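Local atomic coordinates of putative tagatose-6-phosphate ketose/aldose isomerase (Escherichia coli, PDB entry 3C3J), a protein that belongs to the sugar isomerase (SIS) family and carries two SIS domains in one chain, each an alpha/beta fold built round a parallel five-stranded sheet. Residues T88-L91 and D97-N100; L125-Q128 and E132-H135. One frame throughout, in Å; residues are numbered along the deposited sequence.

Interactions 1 and 2 follow each other along the chain in one SIS domain and show how a parallel alpha/beta fold packs its connections. Interaction 1 joins two short neighbouring helices in the crossing from strand 82-85 to strand 105-111; interaction 2 joins helix 117-129 to strand 133-139. Both are largely buried, each with one partly exposed residue: Tyr98 beside the second subunit in the first, Asn127 in the second. Leucines and a tyrosine ring make the former mainly apolar, with Asp90 alongside the ring, whereas the latter mixes an alanine-cysteine contact with an amide, an imidazole and a weakly held water. The two meet where Leu91 and Leu99 pack on Leu125 and Ala126.

Interaction 1 (T88-L91 and D97-N100); sequences TTDL and DYLN
Leu91 packs against Tyr98 within the pair of short helices, 88-93 and 95-98, in the connection from edge strand 82-85 to strand 105-111 of this Rossmann-like SIS domain. The inner half of the contact is tight and greasy. One methyl, Leu91 CD2, does most of the touching: it lies 3.5 Å from Tyr98 CB and 4.1 Å from Leu99 CD2, wedged where the short helix 95-98 gives way to an extended chain. CD1 stands anti to CA (chi2 -177°), which leaves CD2 as the branch turned to these partners. The two leucine side chains meet nearly at right angles, and both continue into the hydrophobic core: Leu91 packs on Ala122 of helix 117-129 and on Leu107 of strand 105-111, Leu99 on Phe129 and Leu105.

The outer half is looser. Here the tyrosine ring slants past Asp90, with Tyr98 CE2 3.7 Å from Asp90 CB and an equal 3.7 Å from Asp90 O. The ring reaches that position because CG is anti to the carbonyl carbon of its own residue (chi1 -57°). Carboxylate and ring lie almost in the same orientation, their planes 14° apart, yet no hydrogen bond joins the two segments. Toward the subunit interface Tyr98, itself partly exposed, packs on Gly233 of the second subunit, so the loose side faces the dimer partner and the tight side the domain interior. The ring of Tyr98 also has a neighbour from the residue before it: Asp97 CB sits 3.8 Å above the ring plane, off the ring centre and nearer its margin.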
ATOM      1  N   THR A  88      -2.099  12.017   2.766  1.00 12.59           N
ATOM      2  CA  THR A  88      -2.243  13.052   3.776  1.00 13.19           C
ATOM      3  C   THR A  88      -2.559  12.457   5.129  1.00 13.21           C
ATOM      4  O   THR A  88      -2.179  13.030   6.146  1.00 13.09           O
ATOM      5  CB  THR A  88      -3.311  14.102   3.445  1.00 13.37           C
ATOM      6  OG1 THR A  88      -4.581  13.462   3.278  1.00 15.32           O
ATOM      7  CG2 THR A  88      -2.916  14.861   2.175  1.00 14.45           C
ATOM      8  N   THR A  89      -3.251  11.323   5.142  1.00 13.08           N
ATOM      9  CA  THR A  89      -3.602  10.665   6.387  1.00 14.28           C
ATOM     10  C   THR A  89      -2.341  10.198   7.141  1.00 15.45           C
ATOM     11  O   THR A  89      -2.307  10.268   8.372  1.00 18.24           O
ATOM     12  CB  THR A  89      -4.616   9.512   6.112  1.00 14.47           C
ATOM     13  OG1 THR A  89      -4.185   8.753   4.975  1.00 14.31           O
ATOM     14  CG2 THR A  89      -6.020  10.087   5.810  1.00 14.72           C
ATOM     15  N   ASP A  90      -1.286   9.796   6.430  1.00 14.43           N
ATOM     16  CA  ASP A  90       0.005   9.463   7.080  1.00 14.10           C
ATOM     17  C   ASP A  90       0.829  10.689   7.481  1.00 13.33           C
ATOM     18  O   ASP A  90       1.498  10.672   8.529  1.00 13.88           O
ATOM     19  CB  ASP A  90       0.879   8.572   6.185  1.00 14.06           C
ATOM     20  CG  ASP A  90       0.302   7.183   5.995  1.00 16.65           C
ATOM     21  OD1 ASP A  90      -0.504   6.734   6.838  1.00 19.61           O
ATOM     22  OD2 ASP A  90       0.656   6.524   4.984  1.00 18.78           O
ATOM     23  N   LEU A  91       0.799  11.739   6.663  1.00 13.16           N
ATOM     24  CA  LEU A  91       1.472  12.996   7.007  1.00 12.66           C
ATOM     25  C   LEU A  91       0.914  13.578   8.283  1.00 13.02           C
ATOM     26  O   LEU A  91       1.678  14.039   9.135  1.00 13.49           O
ATOM     27  CB  LEU A  91       1.377  14.020   5.870  1.00 12.77           C
ATOM     28  CG  LEU A  91       2.194  13.721   4.607  1.00 11.41           C
ATOM     29  CD1 LEU A  91       2.075  14.887   3.554  1.00 11.39           C
ATOM     30  CD2 LEU A  91       3.641  13.380   4.960  1.00 11.59           C
ATOM     31  N   ASP A  97       7.911  10.906  10.424  1.00 16.50           N
ATOM     32  CA  ASP A  97       8.379   9.772   9.642  1.00 17.32           C
ATOM     33  C   ASP A  97       8.523  10.038   8.148  1.00 17.18           C
ATOM     34  O   ASP A  97       9.174   9.245   7.444  1.00 17.60           O
ATOM     35  CB  ASP A  97       7.434   8.601   9.862  1.00 17.87           C
ATOM     36  CG  ASP A  97       7.471   8.063  11.306  1.00 20.06           C
ATOM     37  OD1 ASP A  97       8.421   8.341  12.067  1.00 24.13           O
ATOM     38  OD2 ASP A  97       6.555   7.318  11.674  1.00 21.94           O
ATOM     39  N   TYR A  98       7.931  11.136   7.660  1.00 16.49           N
ATOM     40  CA  TYR A  98       7.841  11.398   6.211  1.00 16.84           C
ATOM     41  C   TYR A  98       8.426  12.734   5.741  1.00 16.82           C
ATOM     42  O   TYR A  98       8.841  12.851   4.593  1.00 18.37           O
ATOM     43  CB  TYR A  98       6.385  11.283   5.762  1.00 17.60           C
ATOM     44  CG  TYR A  98       5.790   9.938   6.077  1.00 16.97           C
ATOM     45  CD1 TYR A  98       6.133   8.797   5.335  1.00 18.11           C
ATOM     46  CD2 TYR A  98       4.911   9.795   7.124  1.00 19.13           C
ATOM     47  CE1 TYR A  98       5.588   7.571   5.658  1.00 19.19           C
ATOM     48  CE2 TYR A  98       4.400   8.601   7.468  1.00 19.66           C
ATOM     49  CZ  TYR A  98       4.722   7.476   6.738  1.00 20.18           C
ATOM     50  OH  TYR A  98       4.149   6.272   7.147  1.00 22.79           O
ATOM     51  N   LEU A  99       8.466  13.728   6.617  1.00 16.08           N
ATOM     52  CA  LEU A  99       8.857  15.093   6.251  1.00 15.84           C
ATOM     53  C   LEU A  99      10.276  15.307   6.708  1.00 16.51           C
ATOM     54  O   LEU A  99      10.577  15.197   7.908  1.00 17.59           O
ATOM     55  CB  LEU A  99       7.910  16.104   6.910  1.00 15.62           C
ATOM     56  CG  LEU A  99       6.466  15.988   6.420  1.00 14.64           C
ATOM     57  CD1 LEU A  99       5.536  16.854   7.305  1.00 14.68           C
ATOM     58  CD2 LEU A  99       6.383  16.388   4.928  1.00 15.71           C
ATOM     59  N   ASN A 100      11.163  15.563   5.757  1.00 16.38           N
ATOM     60  CA  ASN A 100      12.597  15.591   6.012  1.00 16.25           C
ATOM     61  C   ASN A 100      13.090  17.037   6.098  1.00 15.96           C
ATOM     62  O   ASN A 100      13.165  17.733   5.085  1.00 15.60           O
ATOM     63  CB  ASN A 100      13.348  14.841   4.906  1.00 16.19           C
ATOM     64  CG  ASN A 100      14.819  14.636   5.246  1.00 16.53           C
ATOM     65  OD1 ASN A 100      15.409  15.403   6.015  1.00 19.26           O
ATOM     66  ND2 ASN A 100      15.415  13.611   4.672  1.00 15.66           N
TER

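Interaction 2 (L125-Q128 and E132-H135); sequences LANQ and ECYH
Helix 117-129 is in its last turn at residues 125-128, and after a link of three residues the chain enters strand 133-139. The two backbones come nearest at Asn127 and Cys133, whose CA atoms are 5.9 Å apart, and no direct hydrogen bond crosses between them. The strand's backbone bonds run to its flanks: Tyr134 to Leu105 and Leu107 of strand 105-111, His135 to Asn155 and Phe157. The CB atoms of Cys133 and His135 point toward the helix, that of Tyr134 away from it.

At the helix face the closest apolar packing is between Ala126 CB and Cys133 SG, 3.8 Å apart. Cys133 SG, anti to its own backbone N (chi1 -164°), also lies 3.8 Å from Ala126 O. Beside this pair Asn127 reaches across, its OD1 3.8 Å from Cys133 CB. Asn127 also lies beside His135, but there the modelled approach is too close and the imidazole is probably turned over, so the atomic details of that encounter are doubtful. A water lies between Asn127 OD1, at 3.3 Å, and Cys133 O, at 3.5 Å, but both bonds are weak. From the loop beyond the strand, Asn155 ND2 hydrogen-bonds to Cys133 O and, weakly, to Asn127 OD1.

Ala126 also packs on Leu105 and Leu107, so the same helix turn covers both neighbouring strands. That is the arrangement of a beta-alpha-beta crossover, here formed by strand 105-111, helix 117-129 and strand 133-139 of the SIS domain.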
ATOM      1  N   LEU A 125       1.825  21.194   8.405  1.00 12.91           N
ATOM      2  CA  LEU A 125       2.868  20.338   8.952  1.00 12.90           C
ATOM      3  C   LEU A 125       4.135  20.362   8.085  1.00 12.89           C
ATOM      4  O   LEU A 125       5.250  20.469   8.618  1.00 11.86           O
ATOM      5  CB  LEU A 125       2.313  18.931   9.130  1.00 12.79           C
ATOM      6  CG  LEU A 125       1.430  18.680  10.360  1.00 11.74           C
ATOM      7  CD1 LEU A 125       0.661  17.340  10.168  1.00 11.77           C
ATOM      8  CD2 LEU A 125       2.290  18.649  11.636  1.00 13.35           C
ATOM      9  N   ALA A 126       3.958  20.357   6.763  1.00 11.79           N
ATOM     10  CA  ALA A 126       5.084  20.403   5.843  1.00 13.16           C
ATOM     11  C   ALA A 126       5.835  21.728   6.034  1.00 13.62           C
ATOM     12  O   ALA A 126       7.071  21.732   6.167  1.00 13.51           O
ATOM     13  CB  ALA A 126       4.633  20.206   4.400  1.00 12.47           C
ATOM     14  N   ASN A 127       5.092  22.829   6.141  1.00 13.98           N
ATOM     15  CA  ASN A 127       5.695  24.141   6.420  1.00 14.64           C
ATOM     16  C   ASN A 127       6.416  24.187   7.781  1.00 14.94           C
ATOM     17  O   ASN A 127       7.513  24.737   7.888  1.00 15.64           O
ATOM     18  CB  ASN A 127       4.648  25.255   6.393  1.00 15.07           C
ATOM     19  CG  ASN A 127       4.196  25.620   5.004  1.00 15.77           C
ATOM     20  OD1 ASN A 127       4.944  25.512   4.026  1.00 16.97           O
ATOM     21  ND2 ASN A 127       2.960  26.091   4.912  1.00 17.63           N
ATOM     22  N   GLN A 128       5.805  23.603   8.805  1.00 14.36           N
ATOM     23  CA  GLN A 128       6.410  23.522  10.137  1.00 15.35           C
ATOM     24  C   GLN A 128       7.696  22.690  10.155  1.00 14.45           C
ATOM     25  O   GLN A 128       8.687  23.092  10.783  1.00 13.89           O
ATOM     26  CB  GLN A 128       5.433  22.907  11.130  1.00 15.22           C
ATOM     27  CG  GLN A 128       4.412  23.828  11.722  1.00 18.51           C
ATOM     28  CD  GLN A 128       3.557  23.062  12.750  1.00 18.80           C
ATOM     29  OE1 GLN A 128       3.806  23.100  13.973  1.00 28.56           O
ATOM     30  NE2 GLN A 128       2.607  22.322  12.253  1.00 22.05           N
ATOM     31  N   GLU A 132      12.715  24.769   3.895  1.00 14.28           N
ATOM     32  CA  GLU A 132      12.513  25.207   2.513  1.00 15.36           C
ATOM     33  C   GLU A 132      11.420  24.370   1.846  1.00 14.95           C
ATOM     34  O   GLU A 132      11.672  23.323   1.258  1.00 15.91           O
ATOM     35  CB  GLU A 132      13.825  25.150   1.723  1.00 15.17           C
ATOM     36  CG  GLU A 132      13.731  25.955   0.430  1.00 17.31           C
ATOM     37  CD  GLU A 132      14.947  25.852  -0.468  1.00 18.61           C
ATOM     38  OE1 GLU A 132      15.994  25.308  -0.044  1.00 20.99           O
ATOM     39  OE2 GLU A 132      14.826  26.344  -1.621  1.00 23.36           O
ATOM     40  N   CYS A 133      10.203  24.882   1.934  1.00 15.40           N
ATOM     41  CA  CYS A 133       9.009  24.152   1.554  1.00 14.44           C
ATOM     42  C   CYS A 133       8.209  24.959   0.539  1.00 14.94           C
ATOM     43  O   CYS A 133       7.991  26.192   0.716  1.00 14.90           O
ATOM     44  CB  CYS A 133       8.146  23.866   2.773  1.00 14.32           C
ATOM     45  SG  CYS A 133       6.918  22.607   2.474  1.00 15.95           S
ATOM     46  N   TYR A 134       7.815  24.267  -0.532  1.00 14.28           N
ATOM     47  CA  TYR A 134       7.025  24.844  -1.613  1.00 14.76           C
ATOM     48  C   TYR A 134       5.806  23.969  -1.826  1.00 14.46           C
ATOM     49  O   TYR A 134       5.808  22.792  -1.467  1.00 13.89           O
ATOM     50  CB  TYR A 134       7.821  24.951  -2.910  1.00 15.99           C
ATOM     51  CG  TYR A 134       9.140  25.656  -2.740  1.00 17.17           C
ATOM     52  CD1 TYR A 134       9.229  27.044  -2.826  1.00 18.69           C
ATOM     53  CD2 TYR A 134      10.296  24.930  -2.463  1.00 18.71           C
ATOM     54  CE1 TYR A 134      10.443  27.685  -2.645  1.00 19.61           C
ATOM     55  CE2 TYR A 134      11.539  25.571  -2.301  1.00 17.89           C
ATOM     56  CZ  TYR A 134      11.597  26.939  -2.392  1.00 18.86           C
ATOM     57  OH  TYR A 134      12.812  27.582  -2.200  1.00 21.08           O
ATOM     58  N   HIS A 135       4.769  24.563  -2.392  1.00 14.08           N
ATOM     59  CA  HIS A 135       3.457  23.900  -2.574  1.00 14.19           C
ATOM     60  C   HIS A 135       2.897  24.106  -3.961  1.00 14.63           C
ATOM     61  O   HIS A 135       2.947  25.235  -4.501  1.00 14.42           O
ATOM     62  CB  HIS A 135       2.452  24.441  -1.563  1.00 14.52           C
ATOM     63  CG  HIS A 135       2.805  24.126  -0.156  1.00 14.22           C
ATOM     64  ND1 HIS A 135       3.492  25.007   0.652  1.00 17.72           N
ATOM     65  CD2 HIS A 135       2.627  23.002   0.570  1.00 13.54           C
ATOM     66  CE1 HIS A 135       3.686  24.441   1.828  1.00 15.78           C
ATOM     67  NE2 HIS A 135       3.175  23.225   1.804  1.00 18.51           N
TER
HETATM   68  O   HOH W   1       7.604  27.533   3.923  1.00 45.13           O